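Local coordinates for cobalamin biosynthesis protein CobN (PDB 7C6O), which probably serves as the catalytic large subunit of cobaltochelatase, which inserts cobalt into the corrin ring during cobalamin biosynthesis, at residues M506-R511 with H558-W563; V610-P615 with H702-N707; P259-A264 with A914-I919; D390-A395 with H1135-A1140. One frame throughout, in Å; residues are numbered along the deposited sequence. Where two conformers were deposited one is given.

Contact 1 of 4, residues M506-R511 with H558-W563; sequences MVQPPR and HGNLEW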
loop_
_atom_site.group_PDB
_atom_site.type_symbol
_atom_site.label_atom_id
_atom_site.label_comp_id
_atom_site.label_asym_id
_atom_site.label_seq_id
_atom_site.Cartn_x
_atom_site.Cartn_y
_atom_site.Cartn_z
ATOM N N MET A 506 23.442 -8.748 -2.918
ATOM C CA MET A 506 23.734 -7.446 -3.494
ATOM C C MET A 506 23.019 -6.365 -2.702
ATOM O O MET A 506 21.852 -6.517 -2.337
ATOM C CB MET A 506 23.306 -7.383 -4.970
ATOM C CG MET A 506 23.602 -6.057 -5.657
ATOM S SD MET A 506 23.026 -6.008 -7.369
ATOM C CE MET A 506 24.185 -7.125 -8.143
ATOM N N VAL A 507 23.729 -5.280 -2.430
ATOM C CA VAL A 507 23.091 -4.084 -1.904
ATOM C C VAL A 507 22.395 -3.375 -3.056
ATOM O O VAL A 507 22.983 -3.186 -4.126
ATOM C CB VAL A 507 24.117 -3.169 -1.221
ATOM C CG1 VAL A 507 23.429 -1.929 -0.691
ATOM C CG2 VAL A 507 24.827 -3.913 -0.101
ATOM N N GLN A 508 21.136 -3.012 -2.850
ATOM C CA GLN A 508 20.379 -2.319 -3.883
ATOM C C GLN A 508 21.138 -1.070 -4.323
ATOM O O GLN A 508 21.640 -0.325 -3.469
ATOM C CB GLN A 508 18.995 -1.951 -3.357
ATOM C CG GLN A 508 17.989 -1.591 -4.430
ATOM C CD GLN A 508 16.588 -1.452 -3.875
ATOM O OE1 GLN A 508 16.383 -0.825 -2.836
ATOM N NE2 GLN A 508 15.616 -2.045 -4.562
ATOM N N PRO A 509 21.268 -0.822 -5.625
ATOM C CA PRO A 509 22.067 0.315 -6.073
ATOM C C PRO A 509 21.469 1.614 -5.578
ATOM O O PRO A 509 20.253 1.703 -5.324
ATOM C CB PRO A 509 22.003 0.213 -7.603
ATOM C CG PRO A 509 21.568 -1.175 -7.891
ATOM C CD PRO A 509 20.710 -1.589 -6.748
ATOM N N PRO A 510 22.285 2.653 -5.425
ATOM C CA PRO A 510 21.774 3.911 -4.876
ATOM C C PRO A 510 20.839 4.616 -5.846
ATOM O O PRO A 510 20.995 4.547 -7.069
ATOM C CB PRO A 510 23.044 4.732 -4.628
ATOM C CG PRO A 510 24.030 4.186 -5.586
ATOM C CD PRO A 510 23.725 2.722 -5.722
ATOM N N ARG A 511 19.852 5.303 -5.267
ATOM C CA ARG A 511 18.866 6.030 -6.059
ATOM C C ARG A 511 19.519 7.124 -6.896
ATOM O O ARG A 511 19.106 7.378 -8.035
ATOM C CB ARG A 511 17.808 6.609 -5.121
ATOM C CG ARG A 511 16.748 7.449 -5.784
ATOM C CD ARG A 511 15.699 6.606 -6.481
ATOM N NE ARG A 511 14.642 7.464 -7.000
ATOM C CZ ARG A 511 14.743 8.164 -8.123
ATOM N NH1 ARG A 511 15.851 8.098 -8.851
ATOM N NH2 ARG A 511 13.738 8.933 -8.519
ATOM N N HIS A 558 11.768 -1.367 3.084
ATOM C CA HIS A 558 11.487 -1.733 1.692
ATOM C C HIS A 558 12.604 -1.176 0.814
ATOM O O HIS A 558 13.386 -0.339 1.262
ATOM C CB HIS A 558 10.132 -1.195 1.209
ATOM C CG HIS A 558 9.982 0.291 1.332
ATOM N ND1 HIS A 558 9.075 0.876 2.189
ATOM C CD2 HIS A 558 10.615 1.309 0.703
ATOM C CE1 HIS A 558 9.159 2.190 2.088
ATOM N NE2 HIS A 558 10.087 2.480 1.193
ATOM N N GLY A 559 12.664 -1.631 -0.443
ATOM C CA GLY A 559 13.635 -1.126 -1.391
ATOM C C GLY A 559 13.104 0.047 -2.200
ATOM O O GLY A 559 12.005 0.550 -1.978
ATOM N N ASN A 560 13.914 0.484 -3.169
ATOM C CA ASN A 560 13.577 1.657 -3.963
ATOM C C ASN A 560 13.106 1.340 -5.376
ATOM O O ASN A 560 12.618 2.247 -6.059
ATOM C CB ASN A 560 14.771 2.627 -4.037
ATOM C CG ASN A 560 16.026 1.997 -4.637
ATOM O OD1 ASN A 560 15.963 1.035 -5.404
ATOM N ND2 ASN A 560 17.181 2.556 -4.289
ATOM N N LEU A 561 13.236 0.094 -5.838
ATOM C CA LEU A 561 12.874 -0.212 -7.222
ATOM C C LEU A 561 11.403 0.084 -7.488
ATOM O O LEU A 561 11.058 0.720 -8.492
ATOM C CB LEU A 561 13.199 -1.670 -7.549
ATOM C CG LEU A 561 12.963 -2.072 -9.010
ATOM C CD1 LEU A 561 14.054 -3.010 -9.499
ATOM C CD2 LEU A 561 11.592 -2.711 -9.202
ATOM N N GLU A 562 10.518 -0.369 -6.597
ATOM C CA GLU A 562 9.092 -0.136 -6.797
ATOM C C GLU A 562 8.690 1.315 -6.562
ATOM O O GLU A 562 7.502 1.633 -6.679
ATOM C CB GLU A 562 8.270 -1.065 -5.896
ATOM C CG GLU A 562 8.419 -0.826 -4.393
ATOM C CD GLU A 562 9.577 -1.596 -3.766
ATOM O OE1 GLU A 562 10.582 -1.857 -4.460
ATOM O OE2 GLU A 562 9.477 -1.944 -2.570
ATOM N N TRP A 563 9.641 2.198 -6.251
ATOM C CA TRP A 563 9.363 3.615 -6.064
ATOM C C TRP A 563 10.047 4.484 -7.111
ATOM O O TRP A 563 10.050 5.712 -6.973
ATOM C CB TRP A 563 9.774 4.050 -4.654
ATOM C CG TRP A 563 9.021 3.308 -3.596
ATOM C CD1 TRP A 563 9.418 2.174 -2.947
ATOM C CD2 TRP A 563 7.722 3.630 -3.085
ATOM N NE1 TRP A 563 8.448 1.777 -2.054
ATOM C CE2 TRP A 563 7.398 2.654 -2.122
ATOM C CE3 TRP A 563 6.801 4.650 -3.348
ATOM C CZ2 TRP A 563 6.194 2.668 -1.417
ATOM C CZ3 TRP A 563 5.607 4.664 -2.646
ATOM C CH2 TRP A 563 5.315 3.679 -1.693
HETATM O O HOH W 1 12.975 -3.078 -4.052
#
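OE1 of Q508 accepts the backbone N of N560 at 2.8 Å, the shortest direct polar bond joining M506-R511 to H558-W563. The donor comes in from the side of the carbonyl (C=O...N angle 106°) and is tilted from its plane. Q508 gets there because CG is anti to the backbone N and the chain stays extended beyond it, carrying the amide across to the opposite loop. There it slides alongside the amide of N560, the two running in opposite directions with planes 19° apart; CD of Q508 lies only 3.0 Å from OD1 of N560. ND2 of N560 turns the other way and gives a weak but nearly straight bond to P509 O (3.4 Å, N-H...O 169°), while its OD1 is held by the hydroxyl of Y532. NE2 of Q508 donates to a water at 2.9 Å, and that water donates to E562 OE1 at 2.7 Å; NE2 also hydrogen-bonds to Y536 OH. Y532 and Y536 thus fix both amides from helix 530-539, and Y588 holds G559 N and E562 OE2 from the neighbouring strand. Here two loops that leave the C-terminal ends of strands 503-507 and 551-555, both parallel to strand 369-373 between them, are stitched by side-chain amides; no ligand is seen in this contact, but such strand ends are the usual place for functional loops in alpha/beta folds.

Contact 2 of 4, residues V610-P615 with H702-N707; sequences VDHLIP and HILGQN
H702 lays one face of its imidazole against L613, whose CB sits 3.8 Å from the ring centroid and 20° off the normal, a CH-pi contact displaced toward the rim. The carbonyl oxygen of L613 also approaches, 3.5 Å from H702 CG. The ring of H612 lies nearly parallel to that of H702 (12°), but the two are slid so far apart, centroids 5.4 Å, that they barely overlap. CD1 of L704 touches CB of H612 at 3.6 Å, the two side chains crossing at about a right angle. One shell out, H612 is fixed in rotation by the residue that follows it: ND1 donates to L613 O at 2.9 Å, the oxygen lying close to the ring plane. A water joins I614 O (3.0 Å) to H702 ND1 (2.8 Å). Further out, E807 at the start of helix 807-815 binds H702 NE2 and G705 N through OE1 and L613 N through OE2, and a type II turn from I703 to Q706 presents G705 to it. No direct hydrogen bond joins the two segments, so their polar linkage runs through the carboxylate of E807 and the water, with both nitrogens of H702 engaged.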
loop_
_atom_site.group_PDB
_atom_site.type_symbol
_atom_site.label_atom_id
_atom_site.label_comp_id
_atom_site.label_asym_id
_atom_site.label_seq_id
_atom_site.Cartn_x
_atom_site.Cartn_y
_atom_site.Cartn_z
ATOM N N VAL A 610 5.619 -12.226 0.990
ATOM C CA VAL A 610 5.478 -13.227 2.043
ATOM C C VAL A 610 5.508 -12.432 3.338
ATOM O O VAL A 610 6.586 -12.081 3.829
ATOM C CB VAL A 610 6.584 -14.287 2.015
ATOM C CG1 VAL A 610 6.363 -15.310 3.126
ATOM C CG2 VAL A 610 6.637 -14.974 0.662
ATOM N N ASP A 611 4.338 -12.114 3.885
ATOM C CA ASP A 611 4.367 -11.164 4.983
ATOM C C ASP A 611 4.874 -11.835 6.255
ATOM O O ASP A 611 4.848 -13.060 6.398
ATOM C CB ASP A 611 3.002 -10.487 5.187
ATOM C CG ASP A 611 1.889 -11.442 5.585
ATOM O OD1 ASP A 611 2.141 -12.626 5.876
ATOM O OD2 ASP A 611 0.729 -10.975 5.604
ATOM N N HIS A 612 5.395 -11.012 7.164
ATOM C CA HIS A 612 6.027 -11.521 8.369
ATOM C C HIS A 612 5.504 -10.787 9.595
ATOM O O HIS A 612 4.938 -9.693 9.510
ATOM C CB HIS A 612 7.567 -11.432 8.298
ATOM C CG HIS A 612 8.114 -10.035 8.311
ATOM N ND1 HIS A 612 8.151 -9.258 9.448
ATOM C CD2 HIS A 612 8.683 -9.293 7.331
ATOM C CE1 HIS A 612 8.700 -8.089 9.165
ATOM N NE2 HIS A 612 9.033 -8.085 7.887
ATOM N N LEU A 613 5.716 -11.419 10.744
ATOM C CA LEU A 613 5.143 -10.958 11.995
ATOM C C LEU A 613 5.743 -9.618 12.419
ATOM O O LEU A 613 6.856 -9.247 12.036
ATOM C CB LEU A 613 5.367 -12.009 13.084
ATOM C CG LEU A 613 4.585 -11.861 14.389
ATOM C CD1 LEU A 613 3.087 -11.893 14.128
ATOM C CD2 LEU A 613 4.986 -12.950 15.366
ATOM N N ILE A 614 4.972 -8.886 13.215
ATOM C CA ILE A 614 5.434 -7.665 13.871
ATOM C C ILE A 614 6.555 -8.027 14.841
ATOM O O ILE A 614 6.669 -9.194 15.245
ATOM C CB ILE A 614 4.276 -6.962 14.595
ATOM C CG1 ILE A 614 3.743 -7.848 15.725
ATOM C CG2 ILE A 614 3.168 -6.616 13.605
ATOM C CD1 ILE A 614 2.826 -7.126 16.691
ATOM N N PRO A 615 7.402 -7.082 15.238
ATOM C CA PRO A 615 8.413 -7.376 16.261
ATOM C C PRO A 615 7.755 -7.785 17.566
ATOM O O PRO A 615 6.573 -7.487 17.795
ATOM C CB PRO A 615 9.171 -6.045 16.409
ATOM C CG PRO A 615 8.258 -5.007 15.840
ATOM C CD PRO A 615 7.503 -5.696 14.747
ATOM N N HIS A 702 11.808 -8.891 14.843
ATOM C CA HIS A 702 11.345 -10.165 14.319
ATOM C C HIS A 702 12.438 -10.823 13.489
ATOM O O HIS A 702 13.176 -10.152 12.761
ATOM C CB HIS A 702 10.086 -9.993 13.469
ATOM C CG HIS A 702 9.545 -11.286 12.941
ATOM N ND1 HIS A 702 9.104 -12.297 13.768
ATOM C CD2 HIS A 702 9.395 -11.742 11.675
ATOM C CE1 HIS A 702 8.697 -13.318 13.034
ATOM N NE2 HIS A 702 8.864 -13.008 11.761
ATOM N N ILE A 703 12.547 -12.141 13.619
ATOM C CA ILE A 703 13.409 -12.959 12.773
ATOM C C ILE A 703 12.509 -13.838 11.919
ATOM O O ILE A 703 11.624 -14.525 12.444
ATOM C CB ILE A 703 14.389 -13.805 13.602
ATOM C CG1 ILE A 703 15.323 -12.907 14.411
ATOM C CG2 ILE A 703 15.205 -14.724 12.695
ATOM C CD1 ILE A 703 16.287 -13.680 15.286
ATOM N N LEU A 704 12.725 -13.796 10.605
ATOM C CA LEU A 704 11.871 -14.504 9.662
ATOM C C LEU A 704 11.731 -15.970 10.052
ATOM O O LEU A 704 12.725 -16.661 10.288
ATOM C CB LEU A 704 12.462 -14.377 8.254
ATOM C CG LEU A 704 11.532 -14.189 7.058
ATOM C CD1 LEU A 704 10.599 -13.014 7.287
ATOM C CD2 LEU A 704 12.360 -13.968 5.800
ATOM N N GLY A 705 10.484 -16.433 10.149
ATOM C CA GLY A 705 10.195 -17.817 10.462
ATOM C C GLY A 705 10.241 -18.184 11.929
ATOM O O GLY A 705 10.016 -19.356 12.261
ATOM N N GLN A 706 10.507 -17.234 12.818
ATOM C CA GLN A 706 10.690 -17.508 14.242
ATOM C C GLN A 706 9.460 -17.018 15.001
ATOM O O GLN A 706 9.315 -15.821 15.264
ATOM C CB GLN A 706 11.967 -16.840 14.748
ATOM C CG GLN A 706 12.216 -16.979 16.235
ATOM C CD GLN A 706 13.517 -16.325 16.653
ATOM O OE1 GLN A 706 13.522 -15.338 17.389
ATOM N NE2 GLN A 706 14.631 -16.869 16.175
ATOM N N ASN A 707 8.565 -17.948 15.347
ATOM C CA ASN A 707 7.388 -17.565 16.113
ATOM C C ASN A 707 7.760 -17.363 17.582
ATOM O O ASN A 707 8.539 -18.139 18.138
ATOM C CB ASN A 707 6.291 -18.625 15.990
ATOM C CG ASN A 707 6.793 -20.025 16.284
ATOM O OD1 ASN A 707 7.810 -20.460 15.742
ATOM N ND2 ASN A 707 6.083 -20.738 17.151
HETATM O O HOH W 2 8.352 -11.402 16.348
#

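Contact 3 of 4, residues P259-A264 with A914-I919; sequences PAAASA and ASRRVI
R916 packs against A260 and A261, starting with CB, which meets the methyl of A260 at 3.9 Å. CG stands anti to the carbonyl carbon (chi1 -53°), and from there to NE the chain is extended, so the side chain travels past A260 toward A261. At its end the guanidinium lies flat against A261: the alanine CB sits over the centre of one face, 3.6 Å from CZ, and NE and NH2 lie over the same methyl. NH1 then donates to a water at 3.0 Å, which itself donates to A261 O at 3.2 Å, so the tip is tied to the backbone of the residue it covers. R916 belongs to the loop between strands 907-911 and 918-923, an antiparallel pair that forms a beta hairpin, and its positive phi (65°) lies at the bend leading into the second strand. Just before it, S915 makes an ST turn, its OG accepting from R917 N at 3.3 Å, while D912 takes S915 N. The carbonyl oxygen of S915 meets the CB of A260 at 3.5 Å. A second water accepts from A260 N at 3.1 Å and donates to S915 O at 2.9 Å, a bridge between the two backbones. The other segment begins with a 3-10 turn, A262 N bonding to P259 O. R917 sends its end back toward the ring of P259, its guanidinium held in a salt bridge with D846. A glycerol molecule, probably from the crystallisation liquor, accompanies this surface and hydrogen-bonds to S263 OG.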
loop_
_atom_site.group_PDB
_atom_site.type_symbol
_atom_site.label_atom_id
_atom_site.label_comp_id
_atom_site.label_asym_id
_atom_site.label_seq_id
_atom_site.Cartn_x
_atom_site.Cartn_y
_atom_site.Cartn_z
ATOM N N PRO A 259 -15.861 -7.471 -1.539
ATOM C CA PRO A 259 -14.519 -7.417 -0.936
ATOM C C PRO A 259 -14.444 -6.551 0.309
ATOM O O PRO A 259 -13.611 -6.818 1.185
ATOM C CB PRO A 259 -13.647 -6.856 -2.071
ATOM C CG PRO A 259 -14.601 -6.146 -2.976
ATOM C CD PRO A 259 -15.876 -6.936 -2.910
ATOM N N ALA A 260 -15.298 -5.530 0.423
ATOM C CA ALA A 260 -15.294 -4.681 1.610
ATOM C C ALA A 260 -15.562 -5.461 2.890
ATOM O O ALA A 260 -15.188 -5.000 3.972
ATOM C CB ALA A 260 -16.327 -3.562 1.464
ATOM N N ALA A 261 -16.198 -6.625 2.802
ATOM C CA ALA A 261 -16.498 -7.419 3.984
ATOM C C ALA A 261 -15.437 -8.473 4.274
ATOM O O ALA A 261 -15.614 -9.270 5.201
ATOM C CB ALA A 261 -17.869 -8.085 3.836
ATOM N N ALA A 262 -14.340 -8.492 3.515
ATOM C CA ALA A 262 -13.340 -9.548 3.622
ATOM C C ALA A 262 -11.951 -9.034 3.984
ATOM O O ALA A 262 -10.990 -9.811 3.947
ATOM C CB ALA A 262 -13.268 -10.339 2.311
ATOM N N SER A 263 -11.810 -7.759 4.328
ATOM C CA SER A 263 -10.500 -7.209 4.643
ATOM C C SER A 263 -10.233 -7.368 6.140
ATOM O O SER A 263 -10.939 -8.098 6.841
ATOM C CB SER A 263 -10.406 -5.759 4.168
ATOM O OG SER A 263 -11.490 -4.986 4.642
ATOM N N ALA A 264 -9.196 -6.695 6.642
ATOM C CA ALA A 264 -8.792 -6.852 8.036
ATOM C C ALA A 264 -9.963 -6.604 8.977
ATOM O O ALA A 264 -10.682 -5.608 8.849
ATOM C CB ALA A 264 -7.643 -5.896 8.361
ATOM N N ALA A 914 -25.350 -2.463 0.820
ATOM C CA ALA A 914 -25.049 -3.772 0.251
ATOM C C ALA A 914 -23.545 -3.964 0.079
ATOM O O ALA A 914 -22.939 -4.831 0.719
ATOM C CB ALA A 914 -25.773 -3.942 -1.087
ATOM N N SER A 915 -22.923 -3.153 -0.777
ATOM C CA SER A 915 -21.502 -3.288 -1.076
ATOM C C SER A 915 -20.599 -2.636 -0.035
ATOM O O SER A 915 -19.386 -2.882 -0.056
ATOM C CB SER A 915 -21.198 -2.679 -2.446
ATOM O OG SER A 915 -21.405 -1.275 -2.419
ATOM N N ARG A 916 -21.156 -1.818 0.861
ATOM C CA ARG A 916 -20.437 -1.021 1.854
ATOM C C ARG A 916 -19.560 0.048 1.221
ATOM O O ARG A 916 -18.725 0.646 1.910
ATOM C CB ARG A 916 -19.596 -1.893 2.793
ATOM C CG ARG A 916 -20.400 -3.002 3.451
ATOM C CD ARG A 916 -19.574 -3.785 4.448
ATOM N NE ARG A 916 -20.296 -4.959 4.922
ATOM C CZ ARG A 916 -19.828 -5.811 5.827
ATOM N NH1 ARG A 916 -18.629 -5.619 6.364
ATOM N NH2 ARG A 916 -20.558 -6.855 6.196
ATOM N N ARG A 917 -19.740 0.325 -0.067
ATOM C CA ARG A 917 -18.933 1.323 -0.747
ATOM C C ARG A 917 -19.507 2.720 -0.533
ATOM O O ARG A 917 -20.715 2.900 -0.346
ATOM C CB ARG A 917 -18.839 0.995 -2.240
ATOM C CG ARG A 917 -18.090 -0.312 -2.511
ATOM C CD ARG A 917 -17.922 -0.614 -3.993
ATOM N NE ARG A 917 -16.720 -1.412 -4.229
ATOM C CZ ARG A 917 -16.330 -1.862 -5.417
ATOM N NH1 ARG A 917 -17.053 -1.609 -6.501
ATOM N NH2 ARG A 917 -15.212 -2.572 -5.521
ATOM N N VAL A 918 -18.620 3.712 -0.535
ATOM C CA VAL A 918 -19.030 5.108 -0.428
ATOM C C VAL A 918 -19.500 5.567 -1.801
ATOM O O VAL A 918 -18.762 5.471 -2.787
ATOM C CB VAL A 918 -17.885 5.991 0.089
ATOM C CG1 VAL A 918 -18.334 7.446 0.160
ATOM C CG2 VAL A 918 -17.413 5.505 1.453
ATOM N N ILE A 919 -20.735 6.059 -1.870
ATOM C CA ILE A 919 -21.359 6.397 -3.144
ATOM C C ILE A 919 -21.709 7.871 -3.270
ATOM O O ILE A 919 -21.981 8.327 -4.390
ATOM C CB ILE A 919 -22.616 5.537 -3.397
ATOM C CG1 ILE A 919 -23.660 5.788 -2.307
ATOM C CG2 ILE A 919 -22.250 4.061 -3.455
ATOM C CD1 ILE A 919 -24.946 5.017 -2.506
HETATM O O HOH W 3 -17.332 -4.306 -1.538
HETATM O O HOH W 4 -16.972 -7.720 7.634
#

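Contact 4 of 4, residues D390-A395 with H1135-A1140; sequences DTPASA and HGYKGA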
loop_
_atom_site.group_PDB
_atom_site.type_symbol
_atom_site.label_atom_id
_atom_site.label_comp_id
_atom_site.label_asym_id
_atom_site.label_seq_id
_atom_site.Cartn_x
_atom_site.Cartn_y
_atom_site.Cartn_z
ATOM N N ASP A 390 14.873 -8.064 11.929
ATOM C CA ASP A 390 16.310 -8.324 12.032
ATOM C C ASP A 390 16.749 -8.892 10.687
ATOM O O ASP A 390 16.729 -10.104 10.459
ATOM C CB ASP A 390 16.613 -9.278 13.183
ATOM C CG ASP A 390 18.108 -9.431 13.456
ATOM O OD1 ASP A 390 18.929 -9.226 12.536
ATOM O OD2 ASP A 390 18.463 -9.777 14.602
ATOM N N THR A 391 17.143 -7.995 9.783
ATOM C CA THR A 391 17.505 -8.408 8.427
ATOM C C THR A 391 18.692 -9.364 8.390
ATOM O O THR A 391 18.614 -10.375 7.669
ATOM C CB THR A 391 17.767 -7.167 7.565
ATOM O OG1 THR A 391 17.044 -6.054 8.104
ATOM C CG2 THR A 391 17.316 -7.407 6.132
ATOM N N PRO A 392 19.802 -9.126 9.104
ATOM C CA PRO A 392 20.910 -10.094 9.030
ATOM C C PRO A 392 20.548 -11.467 9.566
ATOM O O PRO A 392 20.897 -12.479 8.944
ATOM C CB PRO A 392 22.015 -9.427 9.862
ATOM C CG PRO A 392 21.691 -7.973 9.817
ATOM C CD PRO A 392 20.193 -7.924 9.865
ATOM N N ALA A 393 19.857 -11.538 10.707
ATOM C CA ALA A 393 19.477 -12.840 11.248
ATOM C C ALA A 393 18.458 -13.534 10.350
ATOM O O ALA A 393 18.496 -14.762 10.194
ATOM C CB ALA A 393 18.931 -12.684 12.667
ATOM N N SER A 394 17.544 -12.767 9.751
ATOM C CA SER A 394 16.582 -13.346 8.818
ATOM C C SER A 394 17.276 -13.876 7.571
ATOM O O SER A 394 16.910 -14.938 7.052
ATOM C CB SER A 394 15.526 -12.309 8.438
ATOM O OG SER A 394 14.793 -11.883 9.574
ATOM N N ALA A 395 18.275 -13.144 7.070
ATOM C CA ALA A 395 19.032 -13.616 5.915
ATOM C C ALA A 395 19.773 -14.909 6.232
ATOM O O ALA A 395 19.775 -15.844 5.423
ATOM C CB ALA A 395 20.009 -12.535 5.453
ATOM N N HIS A 1135 20.217 -7.835 19.125
ATOM C CA HIS A 1135 20.014 -8.018 17.693
ATOM C C HIS A 1135 21.149 -7.436 16.855
ATOM O O HIS A 1135 20.937 -7.116 15.681
ATOM C CB HIS A 1135 18.665 -7.429 17.272
ATOM C CG HIS A 1135 17.495 -8.223 17.765
ATOM N ND1 HIS A 1135 17.032 -9.347 17.113
ATOM C CD2 HIS A 1135 16.715 -8.077 18.863
ATOM C CE1 HIS A 1135 16.009 -9.851 17.780
ATOM N NE2 HIS A 1135 15.795 -9.099 18.846
ATOM N N GLY A 1136 22.339 -7.293 17.437
ATOM C CA GLY A 1136 23.545 -7.062 16.654
ATOM C C GLY A 1136 23.465 -5.860 15.733
ATOM O O GLY A 1136 23.053 -4.764 16.128
ATOM N N TYR A 1137 23.870 -6.077 14.476
ATOM C CA TYR A 1137 23.983 -4.990 13.505
ATOM C C TYR A 1137 22.671 -4.225 13.366
ATOM O O TYR A 1137 22.656 -2.988 13.391
ATOM C CB TYR A 1137 24.429 -5.554 12.151
ATOM C CG TYR A 1137 24.448 -4.552 11.012
ATOM C CD1 TYR A 1137 23.307 -4.303 10.260
ATOM C CD2 TYR A 1137 25.612 -3.872 10.674
ATOM C CE1 TYR A 1137 23.318 -3.397 9.220
ATOM C CE2 TYR A 1137 25.633 -2.963 9.627
ATOM C CZ TYR A 1137 24.480 -2.730 8.906
ATOM O OH TYR A 1137 24.485 -1.827 7.862
ATOM N N LYS A 1138 21.559 -4.946 13.215
ATOM C CA LYS A 1138 20.282 -4.282 12.966
ATOM C C LYS A 1138 19.777 -3.560 14.209
ATOM O O LYS A 1138 19.171 -2.488 14.107
ATOM C CB LYS A 1138 19.253 -5.298 12.472
ATOM C CG LYS A 1138 17.944 -4.683 11.990
ATOM C CD LYS A 1138 18.181 -3.603 10.944
ATOM C CE LYS A 1138 16.903 -3.272 10.187
ATOM N NZ LYS A 1138 15.752 -3.030 11.099
ATOM N N GLY A 1139 20.015 -4.128 15.393
ATOM C CA GLY A 1139 19.683 -3.415 16.614
ATOM C C GLY A 1139 20.430 -2.100 16.732
ATOM O O GLY A 1139 19.852 -1.075 17.101
ATOM N N ALA A 1140 21.724 -2.113 16.407
ATOM C CA ALA A 1140 22.505 -0.880 16.385
ATOM C C ALA A 1140 22.005 0.068 15.303
ATOM O O ALA A 1140 21.980 1.289 15.499
ATOM C CB ALA A 1140 23.981 -1.210 16.169
HETATM O O HOH W 5 21.187 -8.007 13.268
#
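P392 and K1138 make the close-packed part of this contact, CD of the proline lying 3.8 Å from CB of the lysine, and CG of P392 4.0 Å from CD1 of Y1137. K1138 bends at its second and fourth torsions, which draws CE past T391 OG1 (itself bonded to G384 O) at 3.5 Å and delivers NZ to E1142 in a salt bridge and to the carbonyls of A386 and L389. Helix 420-431 covers P392 and Y1137 through I424. Toward the partly exposed H1135 the contact is polar and more open. ND1 of H1135 donates to D390 OD2 at 2.9 Å; the oxygen lies in the imidazole plane and is met on its anti side, the carboxylate and ring being turned 68° apart. OD1 of D390 caps helix 391-405, accepting A393 N at 3.1 Å from above the carboxylate plane. A water donates to that same OD1 (2.7 Å) and to H1135 O (2.6 Å), and accepts from K1138 N. Helix segments 391-395 and 1136-1140 run nearly antiparallel (155°), with both N-terminal ends converging on D390. With a histidine N-H, a helix N-H and a water at its carboxylate, D390 is probably ionised, its charge favoured by the helix start it caps.

Contacts 2 and 4 adjoin, their centres 13 Å apart: the loop 702-707 lies against the start of helix 391-405, with H702 O probably bonded to D390 N and L704 N to S394 OG. Contact 1, about 22 Å from contact 2 and 19 Å from contact 4 between centres, reaches the same mixed sheet as contact 2, through strands 503-507 and 608-612. Contact 3, which joins a separate hairpin to a loop, has its centre about 34 Å from that of contact 1 and lies across the chain's centre from contacts 1 and 4. In sequence contacts 1 and 2 follow one another, nested within the loops closed by contacts 3 and 4, which cross. One sheet thus serves contacts 1 and 2, contact 4 alongside.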